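Local coordinates for protein telomerase reverse transcriptase (Takifugu rubripes, PDB 4LMO) that serves as the catalytic subunit of telomerase, a reverse transcriptase that lengthens chromosome ends by copying an RNA template, and is represented here by its RNA-binding domain, at residues Ala206-Leu209 with Asp210-Val214; Gln199-Gly202 with Gln203-Ala206; Val126-Cys129 with Leu130-Val133. One frame throughout, in Å; residues are numbered along the deposited sequence.

How the interactions relate
All three contacts are local ones within helices of the RNA-binding domain. Interaction 3 comes first along the chain, in the last two turns of helix 119-133; interactions 2 and 1 follow in that order on helix 191-220, with Ala-206 shared and centres about 11 Å apart. Interaction 1 packs against interaction 3: their centres are about 12 Å apart, Val-213 CG1 lies 3.8 Å from Val-126 CG1, and Phe-212 packs on Leu-130 and Val-133. Interactions 2 and 3 do not touch, their nearest atoms being about 8 Å apart. Ile-200 of interaction 2 touches Arg-68 and Phe-69, in a region that probably meets template RNA, so helix 191-220 runs from the helical core to that region.

Interaction 1. Residues Ala206-Leu209 with Asp210-Val214; sequences AWLL and DGFVV
The carbonyl oxygen Trp-207 O is gripped by two amides at once. Gly-211 N comes in at 2.6 Å on a bent path, the N-H...O angle being 138°, while Phe-212 N reaches the same oxygen at 3.1 Å in the plane of the carbonyl. The fork marks a change of step in helix 191-220. Before it, Asp-210 N bonds to Ala-206 O, four residues back; after it, Val-213 N takes Leu-208 O at 2.9 Å and Val-214 N takes Leu-209 O, each five back. This is a wider, pi-type turn.

Gly-211 sits at the fork, its CA over one face of the Trp-207 indole, 4.2 Å above the plane and toward the rim. A beta carbon at this position would fall 2.7 Å from Trp-207 NE1, a clash. Phe-212 CB lies over the same indole face; the Phe-212 and Leu-208 side chains lie side by side, CB 4.2 Å from Leu-208 CD1. With CG anti to the backbone N (chi1 -167°), the Phe-212 ring is carried away from the preceding turn to Leu-130 and Val-133 of helix 119-133. Leu-209 CD1 meets Val-213 CG1 at 3.9 Å, and Leu-209 also packs on Tyr-148 and Phe-155 of helix 142-158.

The widened turn thus keeps its amides satisfied by doubling up on one acceptor, while its apolar side chains serve the core between helices.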
ATOM      1  N   ALA A 206      -9.419  -4.956  -3.314  1.00 26.33           N
ATOM      2  CA  ALA A 206      -8.695  -5.870  -2.431  1.00 26.41           C
ATOM      3  C   ALA A 206      -7.187  -5.673  -2.529  1.00 26.32           C
ATOM      4  O   ALA A 206      -6.490  -5.734  -1.513  1.00 26.34           O
ATOM      5  CB  ALA A 206      -9.069  -7.317  -2.714  1.00 26.30           C
ATOM      6  N   TRP A 207      -6.690  -5.436  -3.746  1.00 26.42           N
ATOM      7  CA  TRP A 207      -5.277  -5.098  -3.956  1.00 26.50           C
ATOM      8  C   TRP A 207      -4.936  -3.817  -3.261  1.00 26.94           C
ATOM      9  O   TRP A 207      -3.866  -3.688  -2.668  1.00 27.05           O
ATOM     10  CB  TRP A 207      -4.944  -4.963  -5.439  1.00 25.91           C
ATOM     11  CG  TRP A 207      -3.536  -4.459  -5.681  1.00 25.80           C
ATOM     12  CD1 TRP A 207      -2.357  -5.201  -5.671  1.00 25.55           C
ATOM     13  CD2 TRP A 207      -3.110  -3.073  -5.958  1.00 25.44           C
ATOM     14  NE1 TRP A 207      -1.270  -4.398  -5.917  1.00 25.42           N
ATOM     15  CE2 TRP A 207      -1.651  -3.113  -6.098  1.00 25.55           C
ATOM     16  CE3 TRP A 207      -3.768  -1.853  -6.099  1.00 25.61           C
ATOM     17  CZ2 TRP A 207      -0.904  -1.971  -6.375  1.00 25.68           C
ATOM     18  CZ3 TRP A 207      -3.004  -0.709  -6.375  1.00 25.60           C
ATOM     19  CH2 TRP A 207      -1.607  -0.769  -6.509  1.00 25.65           C
ATOM     20  N   LEU A 208      -5.854  -2.857  -3.337  1.00 27.72           N
ATOM     21  CA  LEU A 208      -5.648  -1.517  -2.805  1.00 28.56           C
ATOM     22  C   LEU A 208      -5.438  -1.538  -1.290  1.00 29.11           C
ATOM     23  O   LEU A 208      -4.666  -0.742  -0.753  1.00 29.57           O
ATOM     24  CB  LEU A 208      -6.836  -0.627  -3.182  1.00 28.57           C
ATOM     25  CG  LEU A 208      -6.642   0.875  -3.405  1.00 28.99           C
ATOM     26  CD1 LEU A 208      -5.516   1.164  -4.385  1.00 28.76           C
ATOM     27  CD2 LEU A 208      -7.942   1.491  -3.898  1.00 28.99           C
ATOM     28  N   LEU A 209      -6.110  -2.462  -0.607  1.00 28.93           N
ATOM     29  CA  LEU A 209      -5.934  -2.613   0.829  1.00 29.30           C
ATOM     30  C   LEU A 209      -4.704  -3.462   1.159  1.00 29.28           C
ATOM     31  O   LEU A 209      -3.840  -3.039   1.932  1.00 29.56           O
ATOM     32  CB  LEU A 209      -7.197  -3.199   1.485  1.00 29.61           C
ATOM     33  CG  LEU A 209      -7.267  -3.184   3.020  1.00 30.05           C
ATOM     34  CD1 LEU A 209      -7.066  -1.784   3.582  1.00 30.33           C
ATOM     35  CD2 LEU A 209      -8.583  -3.760   3.518  1.00 31.19           C
ATOM     36  N   ASP A 210      -4.630  -4.648   0.561  1.00 28.99           N
ATOM     37  CA  ASP A 210      -3.568  -5.613   0.851  1.00 29.09           C
ATOM     38  C   ASP A 210      -2.216  -5.205   0.265  1.00 29.03           C
ATOM     39  O   ASP A 210      -1.190  -5.281   0.940  1.00 29.21           O
ATOM     40  CB  ASP A 210      -3.961  -7.005   0.350  1.00 29.31           C
ATOM     41  CG  ASP A 210      -2.879  -8.036   0.586  1.00 30.02           C
ATOM     42  OD1 ASP A 210      -2.717  -8.480   1.743  1.00 31.50           O
ATOM     43  OD2 ASP A 210      -2.190  -8.407  -0.387  1.00 29.95           O
ATOM     44  N   GLY A 211      -2.222  -4.783  -0.994  1.00 28.62           N
ATOM     45  CA  GLY A 211      -0.998  -4.397  -1.678  1.00 28.86           C
ATOM     46  C   GLY A 211      -0.566  -2.990  -1.335  1.00 28.88           C
ATOM     47  O   GLY A 211       0.549  -2.777  -0.854  1.00 29.60           O
ATOM     48  N   PHE A 212      -1.451  -2.027  -1.574  1.00 28.46           N
ATOM     49  CA  PHE A 212      -1.103  -0.620  -1.412  1.00 28.45           C
ATOM     50  C   PHE A 212      -1.071  -0.182   0.053  1.00 27.97           C
ATOM     51  O   PHE A 212      -0.003   0.142   0.577  1.00 28.02           O
ATOM     52  CB  PHE A 212      -2.023   0.283  -2.254  1.00 28.70           C
ATOM     53  CG  PHE A 212      -1.535   1.702  -2.375  1.00 28.85           C
ATOM     54  CD1 PHE A 212      -0.508   2.025  -3.254  1.00 29.05           C
ATOM     55  CD2 PHE A 212      -2.101   2.714  -1.609  1.00 28.95           C
ATOM     56  CE1 PHE A 212      -0.052   3.331  -3.364  1.00 29.29           C
ATOM     57  CE2 PHE A 212      -1.652   4.021  -1.714  1.00 29.01           C
ATOM     58  CZ  PHE A 212      -0.624   4.330  -2.591  1.00 29.52           C
ATOM     59  N   VAL A 213      -2.228  -0.189   0.712  1.00 27.82           N
ATOM     60  CA  VAL A 213      -2.344   0.311   2.087  1.00 27.53           C
ATOM     61  C   VAL A 213      -1.436  -0.431   3.070  1.00 27.62           C
ATOM     62  O   VAL A 213      -0.617   0.190   3.755  1.00 27.94           O
ATOM     63  CB  VAL A 213      -3.813   0.327   2.566  1.00 27.77           C
ATOM     64  CG1 VAL A 213      -3.904   0.526   4.077  1.00 27.75           C
ATOM     65  CG2 VAL A 213      -4.589   1.415   1.834  1.00 27.37           C
ATOM     66  N   VAL A 214      -1.563  -1.754   3.116  1.00 27.31           N
ATOM     67  CA  VAL A 214      -0.727  -2.586   3.990  1.00 27.07           C
ATOM     68  C   VAL A 214       0.759  -2.485   3.621  1.00 26.67           C
ATOM     69  O   VAL A 214       1.626  -2.507   4.500  1.00 26.71           O
ATOM     70  CB  VAL A 214      -1.219  -4.051   4.009  1.00 26.86           C
ATOM     71  CG1 VAL A 214      -0.184  -4.983   4.626  1.00 26.91           C
ATOM     72  CG2 VAL A 214      -2.538  -4.144   4.765  1.00 26.89           C
TER

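Interaction 2. Residues Gln199-Gly202 with Gln203-Ala206; sequences QILG and QFLA
Gln-203 lies back over Gln-199 and Ile-200, one turn earlier in helix 191-220, a regular alpha-helical part of the telomerase RNA-binding domain. Its CB rests 3.3 Å from Ile-200 O. From there CG goes anti to the carbonyl carbon (chi1 -79°), which turns the chain toward the start of the helix and sets CG 3.7 Å from Gln-199 O. The chain runs on extended, so CD passes the same oxygen more loosely and OE1 comes to 3.8 Å from Ile-200 CA. At the tip NE2 turns to another element altogether and hydrogen-bonds to Phe-48 O, at the end of helix 40-48. A leucine here, having no amide to offer Phe-48 O, would probably leave that carbonyl without its mate and the tie between the two helices to apolar packing.

That packing comes from Ile-200 and Phe-204, both of which touch the Phe-48 side chain; the Phe-204 ring also meets Trp-180 edge-to-face. Ile-200 further reaches Arg-68 and Phe-69, within a segment that probably contacts template RNA.

Four backbone bonds hold the turn, each amide taking the oxygen four residues back. Leu-205 N to Leu-201 O is nearly straight, at 170°, and Phe-204 N lies in the carbonyl plane of Ile-200. The shortest joins Ala-206 N to Gly-202 O at 2.8 Å.

On another side of the helix the branches of Leu-201 and Leu-205 meet at a slant. Leu-201 has its CG anti to the backbone N (chi1 -176°), which sends the side chain forward along the helix until its CD1 touches Leu-205 CD1 at 3.8 Å, while its CG faces Leu-205 CD2 at 4.1 Å.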
ATOM      1  N   GLN A 199     -16.228  -8.694 -10.082  1.00 30.91           N
ATOM      2  CA  GLN A 199     -15.009  -9.494  -9.956  1.00 30.33           C
ATOM      3  C   GLN A 199     -13.741  -8.647 -10.139  1.00 29.64           C
ATOM      4  O   GLN A 199     -12.812  -8.733  -9.330  1.00 29.08           O
ATOM      5  CB  GLN A 199     -15.045 -10.646 -10.968  1.00 31.22           C
ATOM      6  CG  GLN A 199     -13.851 -11.591 -10.935  1.00 31.75           C
ATOM      7  CD  GLN A 199     -13.959 -12.690 -11.979  1.00 32.99           C
ATOM      8  OE1 GLN A 199     -14.898 -13.490 -11.961  1.00 34.01           O
ATOM      9  NE2 GLN A 199     -12.994 -12.738 -12.893  1.00 32.73           N
ATOM     10  N   ILE A 200     -13.716  -7.831 -11.195  1.00 28.92           N
ATOM     11  CA  ILE A 200     -12.565  -6.971 -11.482  1.00 28.20           C
ATOM     12  C   ILE A 200     -12.378  -5.926 -10.380  1.00 27.91           C
ATOM     13  O   ILE A 200     -11.268  -5.750  -9.872  1.00 27.60           O
ATOM     14  CB  ILE A 200     -12.677  -6.276 -12.862  1.00 28.20           C
ATOM     15  CG1 ILE A 200     -12.770  -7.307 -13.988  1.00 28.45           C
ATOM     16  CG2 ILE A 200     -11.476  -5.374 -13.109  1.00 28.08           C
ATOM     17  CD1 ILE A 200     -13.308  -6.751 -15.289  1.00 28.49           C
ATOM     18  N   LEU A 201     -13.465  -5.251 -10.007  1.00 27.94           N
ATOM     19  CA  LEU A 201     -13.419  -4.232  -8.961  1.00 28.02           C
ATOM     20  C   LEU A 201     -13.013  -4.819  -7.611  1.00 27.98           C
ATOM     21  O   LEU A 201     -12.320  -4.164  -6.828  1.00 28.59           O
ATOM     22  CB  LEU A 201     -14.763  -3.503  -8.843  1.00 28.70           C
ATOM     23  CG  LEU A 201     -14.842  -2.332  -7.851  1.00 28.79           C
ATOM     24  CD1 LEU A 201     -14.009  -1.141  -8.307  1.00 28.61           C
ATOM     25  CD2 LEU A 201     -16.285  -1.917  -7.631  1.00 29.50           C
ATOM     26  N   GLY A 202     -13.451  -6.048  -7.345  1.00 27.59           N
ATOM     27  CA  GLY A 202     -13.020  -6.782  -6.162  1.00 26.91           C
ATOM     28  C   GLY A 202     -11.509  -6.891  -6.120  1.00 26.48           C
ATOM     29  O   GLY A 202     -10.884  -6.504  -5.131  1.00 26.72           O
ATOM     30  N   GLN A 203     -10.922  -7.398  -7.204  1.00 25.81           N
ATOM     31  CA  GLN A 203      -9.468  -7.525  -7.324  1.00 25.21           C
ATOM     32  C   GLN A 203      -8.740  -6.216  -7.026  1.00 25.18           C
ATOM     33  O   GLN A 203      -7.736  -6.209  -6.316  1.00 25.21           O
ATOM     34  CB  GLN A 203      -9.080  -7.988  -8.725  1.00 25.19           C
ATOM     35  CG  GLN A 203      -9.240  -9.473  -8.992  1.00 25.19           C
ATOM     36  CD  GLN A 203      -8.960  -9.811 -10.446  1.00 25.23           C
ATOM     37  OE1 GLN A 203      -9.660  -9.351 -11.350  1.00 25.04           O
ATOM     38  NE2 GLN A 203      -7.927 -10.611 -10.677  1.00 25.44           N
ATOM     39  N   PHE A 204      -9.251  -5.117  -7.576  1.00 25.34           N
ATOM     40  CA  PHE A 204      -8.614  -3.813  -7.428  1.00 25.63           C
ATOM     41  C   PHE A 204      -8.743  -3.277  -6.002  1.00 25.79           C
ATOM     42  O   PHE A 204      -7.745  -2.899  -5.388  1.00 25.89           O
ATOM     43  CB  PHE A 204      -9.171  -2.812  -8.449  1.00 25.66           C
ATOM     44  CG  PHE A 204      -8.747  -1.387  -8.201  1.00 25.57           C
ATOM     45  CD1 PHE A 204      -7.448  -0.969  -8.478  1.00 25.57           C
ATOM     46  CD2 PHE A 204      -9.652  -0.461  -7.695  1.00 25.41           C
ATOM     47  CE1 PHE A 204      -7.058   0.343  -8.251  1.00 25.82           C
ATOM     48  CE2 PHE A 204      -9.270   0.851  -7.465  1.00 25.95           C
ATOM     49  CZ  PHE A 204      -7.971   1.256  -7.744  1.00 25.98           C
ATOM     50  N   LEU A 205      -9.968  -3.245  -5.485  1.00 26.16           N
ATOM     51  CA  LEU A 205     -10.214  -2.794  -4.115  1.00 26.48           C
ATOM     52  C   LEU A 205      -9.460  -3.644  -3.089  1.00 26.25           C
ATOM     53  O   LEU A 205      -8.910  -3.110  -2.123  1.00 26.10           O
ATOM     54  CB  LEU A 205     -11.720  -2.762  -3.816  1.00 26.80           C
ATOM     55  CG  LEU A 205     -12.467  -1.419  -3.902  1.00 27.42           C
ATOM     56  CD1 LEU A 205     -12.046  -0.559  -5.084  1.00 27.14           C
ATOM     57  CD2 LEU A 205     -13.976  -1.625  -3.910  1.00 27.70           C
ATOM     58  N   ALA A 206      -9.419  -4.956  -3.314  1.00 26.33           N
ATOM     59  CA  ALA A 206      -8.695  -5.870  -2.431  1.00 26.41           C
ATOM     60  C   ALA A 206      -7.187  -5.673  -2.529  1.00 26.32           C
ATOM     61  O   ALA A 206      -6.490  -5.734  -1.513  1.00 26.34           O
ATOM     62  CB  ALA A 206      -9.069  -7.317  -2.714  1.00 26.30           C
TER

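Interaction 3. Residues Val126-Cys129 with Leu130-Val133; sequences VREC and LLAV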
ATOM      1  N   VAL A 126      -1.940   7.181   5.416  1.00 27.61           N
ATOM      2  CA  VAL A 126      -2.426   6.274   4.376  1.00 28.00           C
ATOM      3  C   VAL A 126      -3.539   6.920   3.545  1.00 28.95           C
ATOM      4  O   VAL A 126      -3.620   6.706   2.331  1.00 29.02           O
ATOM      5  CB  VAL A 126      -2.855   4.915   4.984  1.00 27.49           C
ATOM      6  CG1 VAL A 126      -4.036   4.303   4.241  1.00 27.62           C
ATOM      7  CG2 VAL A 126      -1.672   3.958   5.014  1.00 26.75           C
ATOM      8  N   ARG A 127      -4.370   7.727   4.204  1.00 29.99           N
ATOM      9  CA  ARG A 127      -5.455   8.452   3.543  1.00 31.08           C
ATOM     10  C   ARG A 127      -4.917   9.476   2.550  1.00 31.72           C
ATOM     11  O   ARG A 127      -5.420   9.579   1.429  1.00 32.12           O
ATOM     12  CB  ARG A 127      -6.345   9.151   4.572  1.00 31.64           C
ATOM     13  CG  ARG A 127      -7.673   9.639   4.016  1.00 32.50           C
ATOM     14  CD  ARG A 127      -8.302  10.691   4.911  1.00 33.45           C
ATOM     15  NE  ARG A 127      -7.611  11.976   4.811  1.00 34.98           N
ATOM     16  CZ  ARG A 127      -7.807  13.004   5.633  1.00 35.71           C
ATOM     17  NH1 ARG A 127      -8.674  12.915   6.636  1.00 36.03           N
ATOM     18  NH2 ARG A 127      -7.130  14.129   5.453  1.00 35.98           N
ATOM     19  N   GLU A 128      -3.900  10.229   2.970  1.00 32.34           N
ATOM     20  CA  GLU A 128      -3.269  11.235   2.114  1.00 33.35           C
ATOM     21  C   GLU A 128      -2.549  10.598   0.929  1.00 33.02           C
ATOM     22  O   GLU A 128      -2.518  11.167  -0.164  1.00 34.13           O
ATOM     23  CB  GLU A 128      -2.299  12.117   2.911  1.00 34.61           C
ATOM     24  CG  GLU A 128      -2.955  13.041   3.933  1.00 35.41           C
ATOM     25  CD  GLU A 128      -4.078  13.883   3.352  1.00 36.44           C
ATOM     26  OE1 GLU A 128      -3.916  14.442   2.247  1.00 37.62           O
ATOM     27  OE2 GLU A 128      -5.133  13.990   4.007  1.00 36.87           O
ATOM     28  N   CYS A 129      -1.972   9.419   1.158  1.00 31.94           N
ATOM     29  CA  CYS A 129      -1.338   8.644   0.099  1.00 31.35           C
ATOM     30  C   CYS A 129      -2.350   8.201  -0.959  1.00 31.06           C
ATOM     31  O   CYS A 129      -2.074   8.293  -2.155  1.00 31.08           O
ATOM     32  CB  CYS A 129      -0.607   7.433   0.678  1.00 31.18           C
ATOM     33  SG  CYS A 129       0.884   7.849   1.607  1.00 32.07           S
ATOM     34  N   LEU A 130      -3.516   7.731  -0.514  1.00 30.41           N
ATOM     35  CA  LEU A 130      -4.591   7.325  -1.425  1.00 30.65           C
ATOM     36  C   LEU A 130      -5.064   8.482  -2.306  1.00 31.69           C
ATOM     37  O   LEU A 130      -5.326   8.295  -3.495  1.00 32.31           O
ATOM     38  CB  LEU A 130      -5.774   6.727  -0.654  1.00 30.22           C
ATOM     39  CG  LEU A 130      -5.588   5.340  -0.030  1.00 29.53           C
ATOM     40  CD1 LEU A 130      -6.594   5.118   1.086  1.00 29.55           C
ATOM     41  CD2 LEU A 130      -5.681   4.234  -1.074  1.00 29.29           C
ATOM     42  N   LEU A 131      -5.157   9.672  -1.716  1.00 32.08           N
ATOM     43  CA  LEU A 131      -5.577  10.876  -2.434  1.00 32.49           C
ATOM     44  C   LEU A 131      -4.536  11.375  -3.438  1.00 32.95           C
ATOM     45  O   LEU A 131      -4.892  11.886  -4.500  1.00 33.33           O
ATOM     46  CB  LEU A 131      -5.930  11.996  -1.448  1.00 32.63           C
ATOM     47  CG  LEU A 131      -7.262  11.918  -0.693  1.00 32.53           C
ATOM     48  CD1 LEU A 131      -7.319  12.983   0.393  1.00 32.50           C
ATOM     49  CD2 LEU A 131      -8.450  12.056  -1.638  1.00 32.67           C
ATOM     50  N   ALA A 132      -3.257  11.227  -3.101  1.00 33.07           N
ATOM     51  CA  ALA A 132      -2.172  11.720  -3.954  1.00 33.53           C
ATOM     52  C   ALA A 132      -1.823  10.767  -5.101  1.00 33.76           C
ATOM     53  O   ALA A 132      -1.331  11.204  -6.146  1.00 34.01           O
ATOM     54  CB  ALA A 132      -0.936  12.020  -3.120  1.00 33.60           C
ATOM     55  N   VAL A 133      -2.085   9.476  -4.908  1.00 33.20           N
ATOM     56  CA  VAL A 133      -1.651   8.449  -5.860  1.00 32.97           C
ATOM     57  C   VAL A 133      -2.786   7.903  -6.741  1.00 33.31           C
ATOM     58  O   VAL A 133      -2.620   7.790  -7.958  1.00 34.11           O
ATOM     59  CB  VAL A 133      -0.880   7.305  -5.152  1.00 32.01           C
ATOM     60  CG1 VAL A 133      -0.489   6.207  -6.131  1.00 31.92           C
ATOM     61  CG2 VAL A 133       0.362   7.851  -4.457  1.00 32.07           C
TER
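Val-126 and Leu-130 meet first through the backbone, Leu-130 N bonding to Val-126 O at 3.0 Å. Leu-131 N and Ala-132 N repeat this four-residue step onto Arg-127 O and Glu-128 O in helix 119-133. In the last turn Cys-129 O accepts Val-133 N at 3.0 Å and, weakly, Ala-132 N at 3.3 Å. The angle at the hydrogen is down to 135° for Val-133, so the bonds grow more bent as the helix finishes.

One apolar pair, Val-126 and Leu-130, follows the same four-residue spacing. The two side chains point the same way and lie side by side, CG1 of the valine 4.1 Å from CD1 of the leucine. Leu-130 has its CG beside the backbone N (chi1 -72°), which swings the side chain back over the preceding turn and puts CG 3.4 Å from Val-126 O. Beyond the helix, Val-126 packs on Val-152 and Leu-130 on Phe-149 of helix 142-158, while Cys-129 touches Leu-216 of helix 191-220.

The charged pair lies on a partly exposed side. Arg-127 NH2 and Glu-128 OE2 form a salt bridge between neighbours in sequence; its modelled length is doubtfully short, and the added bond from Arg-127 NE is weak. The bend of the glutamate at chi2 (-52°) brings its other oxygen, OE1, within 4.1 Å of Leu-131 CD1, where the two side chains slant across each other.

This end of the helix is amphipathic: Val-126, Leu-130 and Val-133 face the helical core, while Leu-131 lies out with the charged pair, whose arginine and glutamate can probably offset each other's charge.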